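Local coordinates for endonuclease NucS (Thermococcus kodakarensis KOD1, PDB 5GKE), which cleaves DNA as a mismatch restriction endonuclease, bound here as a two-chain assembly to double-stranded DNA, with magnesium in its nuclease domain, at residues R44-V55 with I66-W77. The protein carries 1 engineered substitution. Sequence-based numbering, arbitrary orientation.
Sequences RAKSELGSGDRV and IHQSKKREPVNW. With nucleotides of chain D; nucleotides of chain C.
R44 and W77 meet around one guanine, DG8 of chain D. R44 NH2 lies 4.2 Å from W77 NE1 and, while E103 holds R44 NE in a salt bridge, donates to the base. That bond runs from R44 NH2 to DG8 N3 of chain D at 2.9 Å. One face of the W77 ring lies against the purine in an offset stack, W77 CH2 3.4 Å from DG8 N7, and W77 N and N76 ND2 both donate to O6 in nearly straight bonds (172-173°), so backbone and side chain together hold that oxygen. With an alanine at W77, the guanine is likely to lose the ring against its face and a DNA phosphate its NE1 donor, leaving the base held mainly by its edge bonds. Further along, S47 OG and N76 OD1 share a water, which accepts from the serine and donates to the amide oxygen. L49, its CG anti to the backbone N (chi1 -171°), sends CD2 tip to tip onto V75 CG1 at 3.8 Å. The same methyl covers one face of the R54 guanidinium, and G52 CA covers the other. D53 O is linked through a second water to S69 N. R54 NH1 and NH2 grip G50 O end-on, tying the two sides of the corner at S51 together. R54 NE forms a salt bridge with D122 of the second subunit, which also accepts from Q68 NE2; R54 and Q68 lie alongside each other. At V55 the backbones pair directly: V55 N donates to H67 O (3.0 Å), and H67 N returns a straighter bond to V55 O (171°). This pair belongs to the antiparallel hairpin of strands 52-58 and 64-67 in the PH-like N-terminal domain; strand 30-42 pairs antiparallel with both 46-50 and 52-58, 76-78 pairs with 64-67, and 46-50 continues the sheet into the second subunit.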
loop_
_atom_site.group_PDB
_atom_site.type_symbol
_atom_site.label_atom_id
_atom_site.label_comp_id
_atom_site.label_asym_id
_atom_site.label_seq_id
_atom_site.Cartn_x
_atom_site.Cartn_y
_atom_site.Cartn_z
ATOM N N ARG A 44 -3.918 -7.302 14.040
ATOM C CA ARG A 44 -4.976 -6.427 13.569
ATOM C C ARG A 44 -6.107 -7.209 12.893
ATOM O O ARG A 44 -7.303 -6.945 13.108
ATOM C CB ARG A 44 -4.383 -5.393 12.609
ATOM C CG ARG A 44 -3.537 -4.341 13.308
ATOM C CD ARG A 44 -2.857 -3.435 12.317
ATOM N NE ARG A 44 -1.843 -4.169 11.574
ATOM C CZ ARG A 44 -1.046 -3.631 10.654
ATOM N NH1 ARG A 44 -1.142 -2.340 10.357
ATOM N NH2 ARG A 44 -0.154 -4.386 10.030
ATOM N N ALA A 45 -5.722 -8.200 12.106
ATOM C CA ALA A 45 -6.662 -9.168 11.578
ATOM C C ALA A 45 -6.127 -10.582 11.866
ATOM O O ALA A 45 -5.257 -10.749 12.719
ATOM C CB ALA A 45 -6.900 -8.949 10.117
ATOM N N LYS A 46 -6.718 -11.596 11.236
ATOM C CA LYS A 46 -6.295 -12.978 11.440
ATOM C C LYS A 46 -6.332 -13.737 10.122
ATOM O O LYS A 46 -7.235 -13.529 9.308
ATOM C CB LYS A 46 -7.184 -13.658 12.487
ATOM C CG LYS A 46 -6.821 -15.088 12.810
ATOM C CD LYS A 46 -7.265 -15.486 14.222
ATOM C CE LYS A 46 -8.073 -16.777 14.203
ATOM N NZ LYS A 46 -7.475 -17.788 13.284
ATOM N N SER A 47 -5.347 -14.609 9.903
ATOM C CA SER A 47 -5.278 -15.340 8.637
ATOM C C SER A 47 -4.566 -16.691 8.725
ATOM O O SER A 47 -3.768 -16.930 9.621
ATOM C CB SER A 47 -4.583 -14.486 7.568
ATOM O OG SER A 47 -3.202 -14.326 7.857
ATOM N N GLU A 48 -4.856 -17.557 7.759
ATOM C CA GLU A 48 -4.213 -18.853 7.668
ATOM C C GLU A 48 -3.811 -19.132 6.229
ATOM O O GLU A 48 -4.563 -18.871 5.293
ATOM C CB GLU A 48 -5.132 -19.962 8.181
ATOM C CG GLU A 48 -5.322 -19.984 9.695
ATOM C CD GLU A 48 -4.054 -20.371 10.459
ATOM O OE1 GLU A 48 -3.227 -21.148 9.920
ATOM O OE2 GLU A 48 -3.895 -19.900 11.610
ATOM N N LEU A 49 -2.608 -19.654 6.057
ATOM C CA LEU A 49 -2.141 -20.066 4.748
ATOM C C LEU A 49 -1.600 -21.492 4.833
ATOM O O LEU A 49 -0.689 -21.763 5.621
ATOM C CB LEU A 49 -1.071 -19.092 4.236
ATOM C CG LEU A 49 -0.627 -19.263 2.788
ATOM C CD1 LEU A 49 -1.814 -19.094 1.858
ATOM C CD2 LEU A 49 0.508 -18.291 2.436
ATOM N N GLY A 50 -2.163 -22.400 4.034
ATOM C CA GLY A 50 -1.706 -23.787 4.009
ATOM C C GLY A 50 -0.381 -24.018 3.284
ATOM O O GLY A 50 0.201 -23.078 2.719
ATOM N N SER A 51 0.077 -25.275 3.291
ATOM C CA SER A 51 1.380 -25.675 2.737
ATOM C C SER A 51 1.588 -25.230 1.309
ATOM O O SER A 51 0.769 -25.503 0.438
ATOM C CB SER A 51 1.560 -27.196 2.788
ATOM O OG SER A 51 1.753 -27.666 4.106
ATOM N N GLY A 52 2.712 -24.570 1.072
ATOM C CA GLY A 52 3.039 -24.064 -0.248
ATOM C C GLY A 52 4.440 -23.485 -0.241
ATOM O O GLY A 52 4.990 -23.152 0.817
ATOM N N ASP A 53 5.026 -23.369 -1.425
ATOM C CA ASP A 53 6.363 -22.831 -1.528
ATOM C C ASP A 53 6.321 -21.320 -1.592
ATOM O O ASP A 53 5.540 -20.749 -2.354
ATOM C CB ASP A 53 7.079 -23.383 -2.760
ATOM C CG ASP A 53 7.236 -24.880 -2.716
ATOM O OD1 ASP A 53 7.116 -25.470 -1.619
ATOM O OD2 ASP A 53 7.480 -25.465 -3.784
ATOM N N ARG A 54 7.174 -20.673 -0.803
ATOM C CA ARG A 54 7.256 -19.222 -0.812
ATOM C C ARG A 54 8.681 -18.742 -0.597
ATOM O O ARG A 54 9.538 -19.465 -0.093
ATOM C CB ARG A 54 6.337 -18.612 0.271
ATOM C CG ARG A 54 4.857 -18.762 -0.010
ATOM C CD ARG A 54 4.220 -19.808 0.890
ATOM N NE ARG A 54 2.958 -20.296 0.345
ATOM C CZ ARG A 54 2.071 -21.025 1.021
ATOM N NH1 ARG A 54 2.300 -21.324 2.293
ATOM N NH2 ARG A 54 0.947 -21.437 0.431
ATOM N N VAL A 55 8.912 -17.503 -1.004
ATOM C CA VAL A 55 10.100 -16.768 -0.648
ATOM C C VAL A 55 9.825 -15.979 0.618
ATOM O O VAL A 55 8.837 -15.250 0.694
ATOM C CB VAL A 55 10.516 -15.799 -1.743
ATOM C CG1 VAL A 55 11.717 -15.011 -1.281
ATOM C CG2 VAL A 55 10.784 -16.557 -3.048
ATOM N N ILE A 66 6.552 -12.550 3.387
ATOM C CA ILE A 66 6.318 -13.837 2.735
ATOM C C ILE A 66 5.698 -13.614 1.340
ATOM O O ILE A 66 4.620 -13.016 1.209
ATOM C CB ILE A 66 5.393 -14.749 3.567
ATOM C CG1 ILE A 66 6.019 -15.089 4.924
ATOM C CG2 ILE A 66 5.085 -16.029 2.802
ATOM C CD1 ILE A 66 5.620 -14.182 6.025
ATOM N N HIS A 67 6.373 -14.089 0.299
ATOM C CA HIS A 67 5.896 -13.871 -1.068
ATOM C C HIS A 67 5.531 -15.167 -1.748
ATOM O O HIS A 67 6.303 -16.129 -1.725
ATOM C CB HIS A 67 6.937 -13.155 -1.916
ATOM C CG HIS A 67 6.916 -11.665 -1.797
ATOM N ND1 HIS A 67 5.999 -10.879 -2.471
ATOM C CD2 HIS A 67 7.714 -10.814 -1.119
ATOM C CE1 HIS A 67 6.231 -9.611 -2.193
ATOM N NE2 HIS A 67 7.268 -9.537 -1.375
ATOM N N GLN A 68 4.344 -15.190 -2.349
ATOM C CA GLN A 68 3.976 -16.265 -3.246
ATOM C C GLN A 68 4.490 -15.930 -4.640
ATOM O O GLN A 68 5.079 -14.866 -4.837
ATOM C CB GLN A 68 2.480 -16.469 -3.238
ATOM C CG GLN A 68 1.985 -16.753 -1.866
ATOM C CD GLN A 68 0.500 -17.003 -1.829
ATOM O OE1 GLN A 68 -0.303 -16.084 -2.023
ATOM N NE2 GLN A 68 0.121 -18.251 -1.569
ATOM N N SER A 69 4.278 -16.818 -5.605
ATOM C CA SER A 69 4.832 -16.585 -6.946
ATOM C C SER A 69 3.961 -15.621 -7.756
ATOM O O SER A 69 4.281 -15.279 -8.888
ATOM C CB SER A 69 5.003 -17.901 -7.690
ATOM O OG SER A 69 3.855 -18.703 -7.505
ATOM N N LYS A 70 2.880 -15.148 -7.150
ATOM C CA LYS A 70 2.075 -14.124 -7.784
ATOM C C LYS A 70 1.938 -12.842 -6.972
ATOM O O LYS A 70 2.203 -12.779 -5.770
ATOM C CB LYS A 70 0.680 -14.669 -8.107
ATOM C CG LYS A 70 0.695 -15.696 -9.225
ATOM C CD LYS A 70 -0.684 -16.287 -9.473
ATOM C CE LYS A 70 -0.594 -17.505 -10.378
ATOM N NZ LYS A 70 0.242 -17.241 -11.581
ATOM N N LYS A 71 1.458 -11.851 -7.706
ATOM C CA LYS A 71 1.205 -10.447 -7.371
ATOM C C LYS A 71 2.381 -9.621 -6.891
ATOM O O LYS A 71 3.499 -10.100 -6.799
ATOM C CB LYS A 71 0.139 -10.385 -6.257
ATOM C CG LYS A 71 -0.995 -11.414 -6.353
ATOM C CD LYS A 71 -1.867 -11.166 -7.577
ATOM C CE LYS A 71 -2.668 -9.866 -7.426
ATOM N NZ LYS A 71 -3.567 -9.558 -8.591
ATOM N N ARG A 72 2.095 -8.412 -6.435
ATOM C CA ARG A 72 3.186 -7.523 -6.068
ATOM C C ARG A 72 3.322 -7.456 -4.557
ATOM O O ARG A 72 4.379 -7.136 -4.026
ATOM C CB ARG A 72 2.953 -6.147 -6.694
ATOM C CG ARG A 72 4.091 -5.149 -6.521
ATOM C CD ARG A 72 3.745 -4.288 -5.343
ATOM N NE ARG A 72 4.532 -3.086 -5.274
ATOM C CZ ARG A 72 4.393 -2.189 -4.311
ATOM N NH1 ARG A 72 3.494 -2.388 -3.356
ATOM N NH2 ARG A 72 5.150 -1.102 -4.310
ATOM N N GLU A 73 2.251 -7.848 -3.880
ATOM C CA GLU A 73 2.162 -7.756 -2.439
ATOM C C GLU A 73 2.570 -9.053 -1.816
ATOM O O GLU A 73 2.256 -10.106 -2.339
ATOM C CB GLU A 73 0.746 -7.401 -1.993
ATOM C CG GLU A 73 0.331 -5.997 -2.362
ATOM C CD GLU A 73 1.338 -4.983 -1.897
ATOM O OE1 GLU A 73 1.524 -4.865 -0.665
ATOM O OE2 GLU A 73 1.955 -4.322 -2.761
ATOM N N PRO A 74 3.253 -8.982 -0.679
ATOM C CA PRO A 74 3.471 -10.240 0.022
ATOM C C PRO A 74 2.126 -10.747 0.556
ATOM O O PRO A 74 1.266 -9.940 0.906
ATOM C CB PRO A 74 4.431 -9.835 1.140
ATOM C CG PRO A 74 3.990 -8.413 1.470
ATOM C CD PRO A 74 3.611 -7.806 0.142
ATOM N N VAL A 75 1.935 -12.053 0.612
ATOM C CA VAL A 75 0.696 -12.600 1.151
ATOM C C VAL A 75 0.603 -12.417 2.679
ATOM O O VAL A 75 -0.484 -12.265 3.226
ATOM C CB VAL A 75 0.560 -14.093 0.783
ATOM C CG1 VAL A 75 1.751 -14.861 1.303
ATOM C CG2 VAL A 75 -0.741 -14.682 1.330
ATOM N N ASN A 76 1.749 -12.443 3.358
ATOM C CA ASN A 76 1.834 -12.156 4.796
ATOM C C ASN A 76 3.082 -11.330 5.091
ATOM O O ASN A 76 4.065 -11.365 4.327
ATOM C CB ASN A 76 1.854 -13.431 5.636
ATOM C CG ASN A 76 0.466 -14.049 5.818
ATOM O OD1 ASN A 76 0.190 -15.141 5.333
ATOM N ND2 ASN A 76 -0.400 -13.353 6.537
ATOM N N TRP A 77 3.031 -10.541 6.158
ATOM C CA TRP A 77 4.171 -9.694 6.492
ATOM C C TRP A 77 4.127 -9.195 7.919
ATOM O O TRP A 77 3.098 -9.259 8.584
ATOM C CB TRP A 77 4.255 -8.480 5.555
ATOM C CG TRP A 77 3.141 -7.505 5.827
ATOM C CD1 TRP A 77 3.196 -6.386 6.609
ATOM C CD2 TRP A 77 1.804 -7.594 5.354
ATOM N NE1 TRP A 77 1.975 -5.772 6.645
ATOM C CE2 TRP A 77 1.093 -6.502 5.883
ATOM C CE3 TRP A 77 1.127 -8.501 4.529
ATOM C CZ2 TRP A 77 -0.248 -6.275 5.613
ATOM C CZ3 TRP A 77 -0.212 -8.279 4.260
ATOM C CH2 TRP A 77 -0.886 -7.176 4.802
ATOM P P DG D 8 -5.754 -6.736 4.552
ATOM O OP1 DG D 8 -4.616 -7.353 3.821
ATOM O OP2 DG D 8 -7.128 -7.219 4.274
ATOM O "O5'" DG D 8 -5.463 -6.909 6.109
ATOM C "C5'" DG D 8 -6.351 -6.373 7.067
ATOM C "C4'" DG D 8 -5.584 -5.760 8.217
ATOM O "O4'" DG D 8 -4.728 -6.766 8.796
ATOM C "C3'" DG D 8 -4.667 -4.599 7.834
ATOM O "O3'" DG D 8 -4.607 -3.658 8.880
ATOM C "C2'" DG D 8 -3.319 -5.273 7.626
ATOM C "C1'" DG D 8 -3.368 -6.384 8.663
ATOM N N9 DG D 8 -2.601 -7.551 8.255
ATOM C C8 DG D 8 -2.963 -8.482 7.316
ATOM N N7 DG D 8 -2.072 -9.410 7.137
ATOM C C5 DG D 8 -1.049 -9.066 8.011
ATOM C C6 DG D 8 0.183 -9.706 8.256
ATOM O O6 DG D 8 0.629 -10.734 7.729
ATOM N N1 DG D 8 0.933 -9.033 9.216
ATOM C C2 DG D 8 0.538 -7.880 9.860
ATOM N N2 DG D 8 1.394 -7.383 10.761
ATOM N N3 DG D 8 -0.617 -7.268 9.638
ATOM C C4 DG D 8 -1.356 -7.918 8.701
ATOM P P DC C 11 -1.015 -5.985 -6.681
ATOM O OP1 DC C 11 -0.175 -7.155 -6.344
ATOM O OP2 DC C 11 -1.103 -5.497 -8.079
ATOM O "O5'" DC C 11 -2.500 -6.292 -6.199
ATOM C "C5'" DC C 11 -2.780 -6.400 -4.830
ATOM C "C4'" DC C 11 -4.272 -6.337 -4.607
ATOM O "O4'" DC C 11 -4.716 -4.960 -4.669
ATOM C "C3'" DC C 11 -5.093 -7.096 -5.654
ATOM O "O3'" DC C 11 -5.918 -8.053 -5.017
ATOM C "C2'" DC C 11 -5.921 -6.006 -6.349
ATOM C "C1'" DC C 11 -5.974 -4.925 -5.284
ATOM N N1 DC C 11 -6.181 -3.568 -5.828
ATOM C C2 DC C 11 -7.202 -2.766 -5.306
ATOM O O2 DC C 11 -7.916 -3.215 -4.395
ATOM N N3 DC C 11 -7.378 -1.520 -5.812
ATOM C C4 DC C 11 -6.582 -1.079 -6.790
ATOM N N4 DC C 11 -6.791 0.162 -7.261
ATOM C C5 DC C 11 -5.542 -1.891 -7.337
ATOM C C6 DC C 11 -5.379 -3.113 -6.828
ATOM P P DT C 10 0.879 0.369 -7.767
ATOM O OP1 DT C 10 2.123 -0.027 -8.465
ATOM O OP2 DT C 10 -0.245 0.941 -8.533
ATOM O "O5'" DT C 10 0.298 -0.883 -6.996
ATOM C "C5'" DT C 10 1.060 -1.515 -6.003
ATOM C "C4'" DT C 10 0.205 -2.524 -5.292
ATOM O "O4'" DT C 10 -0.782 -1.817 -4.490
ATOM C "C3'" DT C 10 -0.577 -3.437 -6.229
ATOM O "O3'" DT C 10 -0.563 -4.768 -5.736
ATOM C "C2'" DT C 10 -1.986 -2.837 -6.222
ATOM C "C1'" DT C 10 -2.076 -2.254 -4.819
ATOM N N1 DT C 10 -3.028 -1.091 -4.692
ATOM C C2 DT C 10 -4.013 -1.144 -3.733
ATOM O O2 DT C 10 -4.148 -2.080 -2.977
ATOM N N3 DT C 10 -4.835 -0.050 -3.681
ATOM C C4 DT C 10 -4.787 1.077 -4.483
ATOM O O4 DT C 10 -5.587 2.009 -4.353
ATOM C C5 DT C 10 -3.732 1.081 -5.487
ATOM C C7 DT C 10 -3.572 2.261 -6.419
ATOM C C6 DT C 10 -2.909 0.004 -5.542
HETATM O O HOH W 1 -1.400 -16.444 6.949
HETATM O O HOH W 2 3.859 -19.156 -4.187
#